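Local coordinates for protein TASOR (Homo sapiens, PDB 6TL1) that acts within the HUSH complex, which maintains epigenetic silencing by promoting recruitment of the histone methyltransferase SETDB1 and of MORC2, at residues N44-L47 with E48-F51; Y80-Q83 with T84-K88; R63-K66 with E67-E70. All blocks are in the same frame, centred on the assembly; numbering follows the deposited sequence.

Interaction 1 of 3, residues N44-L47 with E48-F51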
loop_
_atom_site.group_PDB
_atom_site.type_symbol
_atom_site.label_atom_id
_atom_site.label_comp_id
_atom_site.label_asym_id
_atom_site.label_seq_id
_atom_site.Cartn_x
_atom_site.Cartn_y
_atom_site.Cartn_z
ATOM N N ASN A 44 -6.318 -14.125 5.703
ATOM C CA ASN A 44 -5.091 -14.715 6.226
ATOM C C ASN A 44 -5.147 -14.462 7.728
ATOM O O ASN A 44 -4.835 -13.361 8.195
ATOM C CB ASN A 44 -3.834 -14.115 5.556
ATOM C CG ASN A 44 -2.523 -14.689 6.134
ATOM O OD1 ASN A 44 -2.454 -15.034 7.314
ATOM N ND2 ASN A 44 -1.523 -14.883 5.280
ATOM N N GLU A 45 -5.593 -15.486 8.463
ATOM C CA GLU A 45 -5.833 -15.341 9.897
ATOM C C GLU A 45 -4.565 -14.952 10.649
ATOM O O GLU A 45 -4.615 -14.142 11.583
ATOM C CB GLU A 45 -6.430 -16.634 10.459
ATOM C CG GLU A 45 -5.788 -17.910 9.936
ATOM C CD GLU A 45 -4.824 -18.536 10.932
ATOM O OE1 GLU A 45 -4.177 -19.549 10.583
ATOM O OE2 GLU A 45 -4.713 -18.018 12.065
ATOM N N LEU A 46 -3.416 -15.520 10.268
ATOM C CA LEU A 46 -2.166 -15.179 10.951
ATOM C C LEU A 46 -1.836 -13.698 10.792
ATOM O O LEU A 46 -1.477 -13.029 11.769
ATOM C CB LEU A 46 -1.020 -16.047 10.431
ATOM C CG LEU A 46 -1.163 -17.535 10.742
ATOM C CD1 LEU A 46 0.057 -18.323 10.276
ATOM C CD2 LEU A 46 -1.390 -17.715 12.236
ATOM N N LEU A 47 -1.951 -13.162 9.563
ATOM C CA LEU A 47 -1.665 -11.743 9.347
ATOM C C LEU A 47 -2.703 -10.860 10.022
ATOM O O LEU A 47 -2.374 -9.782 10.529
ATOM C CB LEU A 47 -1.595 -11.422 7.847
ATOM C CG LEU A 47 -0.397 -12.056 7.143
ATOM C CD1 LEU A 47 -0.367 -11.715 5.678
ATOM C CD2 LEU A 47 0.891 -11.590 7.826
ATOM N N GLU A 48 -3.965 -11.299 10.043
ATOM C CA GLU A 48 -4.994 -10.476 10.667
ATOM C C GLU A 48 -4.816 -10.459 12.180
ATOM O O GLU A 48 -5.037 -9.426 12.824
ATOM C CB GLU A 48 -6.383 -10.986 10.283
ATOM C CG GLU A 48 -6.677 -10.880 8.781
ATOM C CD GLU A 48 -7.985 -11.562 8.378
ATOM O OE1 GLU A 48 -8.684 -11.047 7.475
ATOM O OE2 GLU A 48 -8.316 -12.616 8.965
ATOM N N LYS A 49 -4.389 -11.589 12.761
ATOM C CA LYS A 49 -4.061 -11.603 14.184
ATOM C C LYS A 49 -2.997 -10.575 14.511
ATOM O O LYS A 49 -3.137 -9.833 15.490
ATOM C CB LYS A 49 -3.574 -12.989 14.640
ATOM C CG LYS A 49 -4.621 -14.061 14.654
ATOM C CD LYS A 49 -4.228 -15.267 15.509
ATOM C CE LYS A 49 -4.195 -16.532 14.667
ATOM N NZ LYS A 49 -4.520 -17.785 15.410
ATOM N N GLU A 50 -1.944 -10.500 13.697
ATOM C CA GLU A 50 -0.836 -9.632 14.055
ATOM C C GLU A 50 -1.168 -8.172 13.776
ATOM O O GLU A 50 -0.715 -7.292 14.511
ATOM C CB GLU A 50 0.424 -10.070 13.319
ATOM C CG GLU A 50 0.794 -11.502 13.656
ATOM C CD GLU A 50 2.252 -11.846 13.420
ATOM O OE1 GLU A 50 2.860 -11.333 12.458
ATOM O OE2 GLU A 50 2.770 -12.702 14.171
ATOM N N PHE A 51 -2.013 -7.907 12.771
ATOM C CA PHE A 51 -2.523 -6.555 12.554
ATOM C C PHE A 51 -3.337 -6.105 13.759
ATOM O O PHE A 51 -3.132 -5.009 14.301
ATOM C CB PHE A 51 -3.363 -6.527 11.266
ATOM C CG PHE A 51 -3.832 -5.156 10.847
ATOM C CD1 PHE A 51 -5.026 -4.641 11.329
ATOM C CD2 PHE A 51 -3.104 -4.402 9.924
ATOM C CE1 PHE A 51 -5.469 -3.388 10.933
ATOM C CE2 PHE A 51 -3.546 -3.148 9.527
ATOM C CZ PHE A 51 -4.728 -2.647 10.026
#
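Asn-44 and Glu-48 meet where helix 45-60 begins, and they illustrate how an N-cap closes the first turn of a helix in the pseudo-PARP domain of TASOR. The backbone bonds come first. Glu-48 N donates to Asn-44 O at 2.9 Å, and the i to i+4 ladder continues with Lys-49 N to Glu-45 O at 2.8 Å, a longer rung from Glu-50 N to Leu-46 O at 3.2 Å, and Phe-51 N to Leu-47 O at 2.9 Å.

The cap itself is a side-chain bond. OD1 of Asn-44 takes the N-H of Leu-47, with N and OD1 3.0 Å apart and the hydrogen pointing almost straight at the acceptor (169°). The donor stands well above the amide plane, 55° out of it, so the oxygen is approached over a face of the group. At the other end of this amide, ND2 turns to the carbonyl O of Cys-86, so a single buried side chain caps one helix and reaches the C-terminal end of another.

Apolar packing lies on the inner flank, where Leu-47 and Phe-51 rest on Cys-200 of strand 199-209. Near them, the carboxylate of Glu-50 forms a salt bridge with Arg-195.

On the exposed flank the interaction is ionic. CG of Glu-45 sits between its backbone N and carbonyl carbon (chi1 42°), and with a further bend at chi2 the carboxylate swings alongside Lys-49, the two chains pointing the same way. Glu-45 OE2 forms a salt bridge with Lys-49 NZ at 3.4 Å; the same oxygen is modelled very close to the neighbouring methylene, Lys-49 CE, at a length that is doubtful. That carbon also touches a leucine methyl, Leu-46 CD2 lying 3.9 Å from Lys-49 CE.

Interaction 2 of 3, residues Y80-Q83 with T84-K88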
loop_
_atom_site.group_PDB
_atom_site.type_symbol
_atom_site.label_atom_id
_atom_site.label_comp_id
_atom_site.label_asym_id
_atom_site.label_seq_id
_atom_site.Cartn_x
_atom_site.Cartn_y
_atom_site.Cartn_z
ATOM N N TYR A 80 2.905 -13.370 -10.958
ATOM C CA TYR A 80 1.934 -14.200 -10.250
ATOM C C TYR A 80 2.351 -14.406 -8.797
ATOM O O TYR A 80 2.190 -15.489 -8.228
ATOM C CB TYR A 80 1.739 -15.536 -10.968
ATOM C CG TYR A 80 1.342 -15.362 -12.417
ATOM C CD1 TYR A 80 0.018 -15.141 -12.771
ATOM C CD2 TYR A 80 2.294 -15.401 -13.429
ATOM C CE1 TYR A 80 -0.351 -14.969 -14.091
ATOM C CE2 TYR A 80 1.934 -15.232 -14.755
ATOM C CZ TYR A 80 0.609 -15.013 -15.079
ATOM O OH TYR A 80 0.244 -14.843 -16.396
ATOM N N GLN A 81 2.910 -13.360 -8.201
ATOM C CA GLN A 81 3.351 -13.401 -6.817
ATOM C C GLN A 81 2.268 -12.952 -5.846
ATOM O O GLN A 81 2.563 -12.750 -4.663
ATOM C CB GLN A 81 4.606 -12.545 -6.640
ATOM C CG GLN A 81 5.668 -13.197 -5.766
ATOM C CD GLN A 81 6.166 -14.521 -6.325
ATOM O OE1 GLN A 81 6.013 -14.811 -7.515
ATOM N NE2 GLN A 81 6.776 -15.330 -5.466
ATOM N N VAL A 82 1.029 -12.775 -6.326
ATOM C CA VAL A 82 -0.105 -12.531 -5.435
ATOM C C VAL A 82 -0.128 -13.563 -4.321
ATOM O O VAL A 82 -0.373 -13.240 -3.152
ATOM C CB VAL A 82 -1.428 -12.552 -6.224
ATOM C CG1 VAL A 82 -2.614 -12.566 -5.258
ATOM C CG2 VAL A 82 -1.523 -11.366 -7.157
ATOM N N GLN A 83 0.121 -14.821 -4.675
ATOM C CA GLN A 83 0.071 -15.913 -3.708
ATOM C C GLN A 83 1.008 -15.673 -2.535
ATOM O O GLN A 83 0.591 -15.750 -1.375
ATOM C CB GLN A 83 0.418 -17.228 -4.402
ATOM C CG GLN A 83 0.590 -18.434 -3.461
ATOM C CD GLN A 83 -0.645 -18.732 -2.638
ATOM O OE1 GLN A 83 -1.767 -18.599 -3.119
ATOM N NE2 GLN A 83 -0.442 -19.151 -1.390
ATOM N N THR A 84 2.273 -15.347 -2.818
ATOM C CA THR A 84 3.270 -15.244 -1.754
ATOM C C THR A 84 3.014 -14.060 -0.831
ATOM O O THR A 84 3.135 -14.190 0.393
ATOM C CB THR A 84 4.665 -15.143 -2.359
ATOM O OG1 THR A 84 4.884 -16.265 -3.223
ATOM C CG2 THR A 84 5.712 -15.146 -1.263
ATOM N N ILE A 85 2.652 -12.900 -1.388
ATOM C CA ILE A 85 2.385 -11.740 -0.539
ATOM C C ILE A 85 1.131 -11.959 0.304
ATOM O O ILE A 85 1.096 -11.596 1.485
ATOM C CB ILE A 85 2.298 -10.440 -1.368
ATOM C CG1 ILE A 85 3.672 -10.015 -1.883
ATOM C CG2 ILE A 85 1.712 -9.313 -0.542
ATOM C CD1 ILE A 85 4.043 -10.550 -3.236
ATOM N N CYS A 86 0.073 -12.536 -0.275
ATOM C CA CYS A 86 -1.133 -12.716 0.527
ATOM C C CYS A 86 -0.948 -13.803 1.581
ATOM O O CYS A 86 -1.555 -13.739 2.657
ATOM C CB CYS A 86 -2.324 -13.020 -0.378
ATOM S SG CYS A 86 -2.750 -11.609 -1.437
ATOM N N GLU A 87 -0.099 -14.786 1.316
ATOM C CA GLU A 87 0.070 -15.846 2.294
ATOM C C GLU A 87 1.134 -15.494 3.326
ATOM O O GLU A 87 0.942 -15.764 4.514
ATOM C CB GLU A 87 0.409 -17.162 1.596
ATOM C CG GLU A 87 1.068 -18.176 2.506
ATOM C CD GLU A 87 1.509 -19.430 1.776
ATOM O OE1 GLU A 87 1.959 -20.368 2.458
ATOM O OE2 GLU A 87 1.451 -19.441 0.532
ATOM N N LYS A 88 2.206 -14.808 2.916
ATOM C CA LYS A 88 3.328 -14.529 3.808
ATOM C C LYS A 88 3.356 -13.088 4.296
ATOM O O LYS A 88 4.044 -12.803 5.281
ATOM C CB LYS A 88 4.667 -14.752 3.082
ATOM C CG LYS A 88 4.917 -16.093 2.425
ATOM C CD LYS A 88 5.418 -17.154 3.360
ATOM C CE LYS A 88 4.314 -18.105 3.732
ATOM N NZ LYS A 88 4.846 -19.327 4.383
#
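Gln-83 leaves the backbone with CG opposite its own N (chi1 172°) and then bends at chi2 (59°), which carries its amide toward Glu-87, one turn further on. Glu-87 likewise sets CG away from its N, but stays extended beyond it. NE2 of Gln-83 donates to OE2 of Glu-87 at 2.7 Å, a bond that is short but clearly bent at the hydrogen. The oxygen lies almost in the plane of the amide, whereas the donor reaches it on the anti side and out of the carboxylate plane; the two flat groups are turned 71° against each other. This bond runs along the solvent-facing side of helix 82-88, the short helix that follows strand 71-77.

Gln-81 takes the N-cap position, and its carbonyl O receives the N-H of Ile-85 at 3.3 Å. The next two rungs are shorter, Cys-86 N to Val-82 O at 3.0 Å and Glu-87 N to Gln-83 O at 2.9 Å.

The face turned to the five-stranded antiparallel sheet is largely apolar. Val-82 CG1 touches Cys-86 SG at 3.9 Å, and both residues pack on Phe-4 of strand 4-6 and Val-204 of strand 199-209, while Ile-85 reaches Phe-132 of strand 126-134.

Interaction 3 of 3, residues R63-K66 with E67-E70; sequences RLDK and ELSE
Leu-64 and Glu-67 are joined by a bond that runs from backbone to side chain: N of Leu-64 donates to OE1 of Glu-67 at 2.9 Å, with a fairly straight N-H (166°). It resembles one half of a capping box, since leucine has no side-chain acceptor to return the bond, and it spans a compact set of overlapping turns between helix 45-60 and strand 71-77. CG of Glu-67 lies beside the backbone N (chi1 -64°), and from there the extended chain carries the carboxylate back to Leu-64, whose N-H meets it on the anti side, tilted out of its plane.

The bonds from backbone to backbone are all weak. Leu-64 O is approached by Glu-67 N at 2.7 Å and Leu-68 N at 3.0 Å, both strongly bent. Leu-68 N also leans on Asp-65 O at 3.1 Å, and Ser-69 N reaches Lys-66 O at 3.3 Å.

The guanidinium of Arg-63 forms its salt bridge with Glu-158; Arg-63 NE stays 4.8 Å from Glu-67 OE1, not in contact, the two planes steeply inclined (76°).

Leu-68 supplies the apolar side, packing on Leu-58 of helix 45-60, with CD2 4.2 Å from Arg-63 CB. The carboxylate oxygen Glu-67 OE1 rests against Leu-64 CG at 3.6 Å.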
loop_
_atom_site.group_PDB
_atom_site.type_symbol
_atom_site.label_atom_id
_atom_site.label_comp_id
_atom_site.label_asym_id
_atom_site.label_seq_id
_atom_site.Cartn_x
_atom_site.Cartn_y
_atom_site.Cartn_z
ATOM N N ARG A 63 -1.153 6.175 21.070
ATOM C CA ARG A 63 -1.605 6.734 19.803
ATOM C C ARG A 63 -3.058 7.170 19.935
ATOM O O ARG A 63 -3.837 6.590 20.696
ATOM C CB ARG A 63 -1.490 5.711 18.670
ATOM C CG ARG A 63 -0.094 5.197 18.391
ATOM C CD ARG A 63 0.898 6.291 18.045
ATOM N NE ARG A 63 2.108 5.683 17.510
ATOM C CZ ARG A 63 3.151 5.324 18.251
ATOM N NH1 ARG A 63 3.134 5.530 19.559
ATOM N NH2 ARG A 63 4.209 4.758 17.684
ATOM N N LEU A 64 -3.423 8.211 19.197
ATOM C CA LEU A 64 -4.790 8.682 19.286
ATOM C C LEU A 64 -5.676 7.819 18.399
ATOM O O LEU A 64 -5.198 7.133 17.491
ATOM C CB LEU A 64 -4.883 10.135 18.819
ATOM C CG LEU A 64 -3.783 11.065 19.177
ATOM C CD1 LEU A 64 -3.750 12.188 18.326
ATOM C CD2 LEU A 64 -3.864 11.529 20.543
ATOM N N ASP A 65 -6.987 7.845 18.676
ATOM C CA ASP A 65 -7.909 7.047 17.869
ATOM C C ASP A 65 -7.834 7.436 16.398
ATOM O O ASP A 65 -8.021 6.589 15.518
ATOM C CB ASP A 65 -9.345 7.171 18.392
ATOM C CG ASP A 65 -9.480 6.763 19.855
ATOM O OD1 ASP A 65 -10.628 6.655 20.341
ATOM O OD2 ASP A 65 -8.440 6.525 20.501
ATOM N N LYS A 66 -7.549 8.711 16.120
ATOM C CA LYS A 66 -7.249 9.148 14.759
ATOM C C LYS A 66 -6.137 8.297 14.161
ATOM O O LYS A 66 -6.227 7.828 13.018
ATOM C CB LYS A 66 -6.835 10.629 14.761
ATOM C CG LYS A 66 -7.920 11.690 15.070
ATOM C CD LYS A 66 -8.739 11.432 16.342
ATOM C CE LYS A 66 -7.936 11.667 17.615
ATOM N NZ LYS A 66 -8.563 11.023 18.805
ATOM N N GLU A 67 -5.077 8.077 14.939
ATOM C CA GLU A 67 -3.909 7.332 14.489
ATOM C C GLU A 67 -4.150 5.830 14.462
ATOM O O GLU A 67 -3.344 5.097 13.883
ATOM C CB GLU A 67 -2.713 7.692 15.376
ATOM C CG GLU A 67 -2.340 9.174 15.240
ATOM C CD GLU A 67 -1.348 9.659 16.279
ATOM O OE1 GLU A 67 -1.324 9.103 17.398
ATOM O OE2 GLU A 67 -0.614 10.627 15.981
ATOM N N LEU A 68 -5.243 5.352 15.046
ATOM C CA LEU A 68 -5.545 3.930 15.015
ATOM C C LEU A 68 -6.423 3.551 13.829
ATOM O O LEU A 68 -6.710 2.363 13.638
ATOM C CB LEU A 68 -6.240 3.542 16.320
ATOM C CG LEU A 68 -5.357 3.674 17.560
ATOM C CD1 LEU A 68 -6.181 3.427 18.799
ATOM C CD2 LEU A 68 -4.180 2.717 17.480
ATOM N N SER A 69 -6.847 4.537 13.038
ATOM C CA SER A 69 -7.767 4.309 11.934
ATOM C C SER A 69 -7.160 3.399 10.870
ATOM O O SER A 69 -5.959 3.453 10.586
ATOM C CB SER A 69 -8.166 5.654 11.317
ATOM O OG SER A 69 -9.242 5.509 10.411
ATOM N N GLU A 70 -8.008 2.555 10.280
ATOM C CA GLU A 70 -7.679 1.727 9.122
ATOM C C GLU A 70 -7.888 2.491 7.819
ATOM O O GLU A 70 -8.882 3.199 7.659
ATOM C CB GLU A 70 -8.526 0.454 9.111
ATOM C CG GLU A 70 -8.223 -0.493 10.254
ATOM C CD GLU A 70 -9.093 -1.736 10.226
ATOM O OE1 GLU A 70 -9.825 -1.932 9.231
ATOM O OE2 GLU A 70 -9.051 -2.510 11.209
#

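Overall arrangement
Along the chain the order is interaction 1, interaction 3, interaction 2. They run in series, neither nesting nor crossing, and each closes only a turn or two of backbone. Interaction 1 starts helix 45-60 after strand 34-42; interaction 3 shapes the connection from that helix into strand 71-77; interaction 2 forms the short helix beyond that strand. Space brings them together differently. The beginning of helix 45-60 meets the end of helix 82-88 through Asn-44, whereas Phe-51 CE1 touches Glu-70 OE2 at 3.7 Å, linking interactions 1 and 3. Interactions 2 and 3 stay apart, their nearest atoms about 16 Å from each other. Residues 44-51 thus bridge the other two.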